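Local coordinates for type IV secretion system protein VirB11 (Brucella suis, PDB 2GZA) that hydrolyses ATP as a hexameric, probably cytoplasmic ATPase of a type IV secretion system linked to virulence, at residues D202-T207 and N221-F226. Residues are numbered along the deposited sequence; the frame is centred on the assembly and turned at random.
Sequences DQRLIT and NHVHLF
Leu-205, Ile-206 and Thr-207 pair in parallel with His-222, Val-223 and His-224, the axes of strands 205-207 and 222-226 coming within 4.8 Å and running in nearly the same direction. Four backbone hydrogen bonds form the ladder: Leu-205 N to Asn-221 O, Val-223 N to Leu-205 O, Thr-207 N to Val-223 O and Leu-225 N to Thr-207 O. Just ahead of the strands, water carries the pairing on, one molecule joining Gln-203 O to Asn-221 N and another joining Asp-202 O to Asn-221 ND2. Arg-204 runs extended across the Asn-221 amide, its CB 3.6 Å from Asn-221 ND2. Arg-204 NE then gives a bent bond (N-H...O 140°) to Asn-221 OD1, 3.2 Å away. That oxygen lies in the guanidinium plane, although the plane is turned 47° from the amide. Asn-44 ties down both groups, its ND2 donating to Asn-221 OD1 and its OD1 accepting from Arg-204 NH2, so a buried amide oxygen has two donors. On the face shared by Leu-205 and His-222, Thr-207 and His-224 point the same way, and Thr-207 OG1 hydrogen-bonds His-224 ND1 at 2.7 Å, meeting the imidazole at its edge. With chi1 59°, Thr-207 OG1 sits between its own N and carbonyl carbon, which turns it to this nitrogen. On the other face, Ile-206 CG2 meets Leu-225 CD1 at 3.6 Å, and both side chains pack against Cys-248 of helix 241-248. Strand 205-209 thus lies between 222-226 and 255-258, all parallel, in the P-loop NTPase fold of VirB11; Thr-207 has its side chain about 10 Å from that of Thr-189 of the Walker A motif, a predicted ATP-binding residue.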
loop_
_atom_site.group_PDB
_atom_site.type_symbol
_atom_site.label_atom_id
_atom_site.label_comp_id
_atom_site.label_asym_id
_atom_site.label_seq_id
_atom_site.Cartn_x
_atom_site.Cartn_y
_atom_site.Cartn_z
ATOM N N ASP C 202 39.341 -27.779 10.098
ATOM C CA ASP C 202 40.019 -27.344 8.874
ATOM C C ASP C 202 39.179 -26.398 8.013
ATOM O O ASP C 202 39.588 -26.010 6.911
ATOM C CB ASP C 202 40.474 -28.556 8.049
ATOM C CG ASP C 202 39.313 -29.397 7.535
ATOM O OD1 ASP C 202 38.194 -29.302 8.087
ATOM O OD2 ASP C 202 39.527 -30.160 6.568
ATOM N N GLN C 203 38.002 -26.038 8.518
ATOM C CA GLN C 203 37.106 -25.135 7.808
ATOM C C GLN C 203 37.372 -23.686 8.184
ATOM O O GLN C 203 37.733 -23.384 9.320
ATOM C CB GLN C 203 35.651 -25.501 8.078
ATOM C CG GLN C 203 35.200 -26.788 7.394
ATOM C CD GLN C 203 33.712 -27.063 7.546
ATOM O OE1 GLN C 203 32.953 -26.226 8.027
ATOM N NE2 GLN C 203 33.293 -28.246 7.136
ATOM N N ARG C 204 37.205 -22.790 7.223
ATOM C CA ARG C 204 37.450 -21.378 7.454
ATOM C C ARG C 204 36.220 -20.718 8.083
ATOM O O ARG C 204 35.130 -20.793 7.521
ATOM C CB ARG C 204 37.848 -20.688 6.147
ATOM C CG ARG C 204 38.062 -19.193 6.283
ATOM C CD ARG C 204 38.762 -18.620 5.081
ATOM N NE ARG C 204 39.508 -17.419 5.446
ATOM C CZ ARG C 204 39.254 -16.206 4.976
ATOM N NH1 ARG C 204 38.280 -16.013 4.098
ATOM N NH2 ARG C 204 39.991 -15.188 5.369
ATOM N N LEU C 205 36.404 -20.074 9.236
ATOM C CA LEU C 205 35.290 -19.456 9.970
ATOM C C LEU C 205 35.462 -17.956 10.140
ATOM O O LEU C 205 36.564 -17.459 10.350
ATOM C CB LEU C 205 35.083 -20.109 11.343
ATOM C CG LEU C 205 35.015 -21.635 11.437
ATOM C CD1 LEU C 205 34.762 -22.074 12.871
ATOM C CD2 LEU C 205 33.954 -22.194 10.527
ATOM N N ILE C 206 34.352 -17.242 10.041
ATOM C CA ILE C 206 34.331 -15.815 10.292
ATOM C C ILE C 206 33.226 -15.498 11.304
ATOM O O ILE C 206 32.066 -15.823 11.076
ATOM C CB ILE C 206 34.164 -15.015 8.974
ATOM C CG1 ILE C 206 35.304 -15.368 7.995
ATOM C CG2 ILE C 206 34.106 -13.517 9.264
ATOM C CD1 ILE C 206 35.339 -14.571 6.702
ATOM N N THR C 207 33.604 -14.896 12.430
ATOM C CA THR C 207 32.647 -14.505 13.454
ATOM C C THR C 207 32.328 -13.037 13.302
ATOM O O THR C 207 33.201 -12.252 12.947
ATOM C CB THR C 207 33.156 -14.765 14.895
ATOM O OG1 THR C 207 34.375 -14.049 15.120
ATOM C CG2 THR C 207 33.378 -16.240 15.124
ATOM N N ASN C 221 42.223 -21.253 11.019
ATOM C CA ASN C 221 41.816 -20.411 9.903
ATOM C C ASN C 221 40.516 -19.674 10.230
ATOM O O ASN C 221 39.428 -20.135 9.885
ATOM C CB ASN C 221 41.679 -21.264 8.630
ATOM C CG ASN C 221 41.484 -20.438 7.360
ATOM O OD1 ASN C 221 41.357 -19.217 7.401
ATOM N ND2 ASN C 221 41.450 -21.117 6.222
ATOM N N HIS C 222 40.632 -18.537 10.910
ATOM C CA HIS C 222 39.457 -17.742 11.260
ATOM C C HIS C 222 39.729 -16.246 11.256
ATOM O O HIS C 222 40.886 -15.816 11.314
ATOM C CB HIS C 222 38.846 -18.188 12.603
ATOM C CG HIS C 222 39.651 -17.800 13.804
ATOM N ND1 HIS C 222 40.591 -18.629 14.369
ATOM C CD2 HIS C 222 39.659 -16.667 14.546
ATOM C CE1 HIS C 222 41.142 -18.028 15.407
ATOM N NE2 HIS C 222 40.594 -16.835 15.533
ATOM N N VAL C 223 38.652 -15.470 11.180
ATOM C CA VAL C 223 38.716 -14.013 11.289
ATOM C C VAL C 223 37.594 -13.549 12.214
ATOM O O VAL C 223 36.433 -13.912 12.002
ATOM C CB VAL C 223 38.596 -13.320 9.895
ATOM C CG1 VAL C 223 38.545 -11.812 10.041
ATOM C CG2 VAL C 223 39.761 -13.714 8.989
ATOM N N HIS C 224 37.939 -12.777 13.241
ATOM C CA HIS C 224 36.930 -12.157 14.103
ATOM C C HIS C 224 36.631 -10.757 13.604
ATOM O O HIS C 224 37.517 -9.902 13.588
ATOM C CB HIS C 224 37.391 -12.080 15.559
ATOM C CG HIS C 224 37.696 -13.405 16.177
ATOM N ND1 HIS C 224 36.749 -14.392 16.330
ATOM C CD2 HIS C 224 38.839 -13.893 16.712
ATOM C CE1 HIS C 224 37.301 -15.436 16.916
ATOM N NE2 HIS C 224 38.566 -15.157 17.161
ATOM N N LEU C 225 35.391 -10.530 13.191
ATOM C CA LEU C 225 34.943 -9.202 12.795
ATOM C C LEU C 225 34.095 -8.557 13.891
ATOM O O LEU C 225 33.380 -9.242 14.625
ATOM C CB LEU C 225 34.178 -9.239 11.472
ATOM C CG LEU C 225 34.854 -9.829 10.227
ATOM C CD1 LEU C 225 33.867 -9.892 9.072
ATOM C CD2 LEU C 225 36.104 -9.049 9.821
ATOM N N PHE C 226 34.179 -7.235 13.994
ATOM C CA PHE C 226 33.527 -6.495 15.071
ATOM C C PHE C 226 32.803 -5.242 14.587
ATOM O O PHE C 226 33.297 -4.536 13.703
ATOM C CB PHE C 226 34.542 -6.139 16.149
ATOM C CG PHE C 226 35.110 -7.328 16.842
ATOM C CD1 PHE C 226 36.323 -7.869 16.433
ATOM C CD2 PHE C 226 34.418 -7.928 17.888
ATOM C CE1 PHE C 226 36.849 -8.978 17.069
ATOM C CE2 PHE C 226 34.938 -9.040 18.525
ATOM C CZ PHE C 226 36.156 -9.566 18.117
HETATM O O HOH W 1 41.124 -23.827 6.953
HETATM O O HOH W 2 40.449 -23.536 10.770
#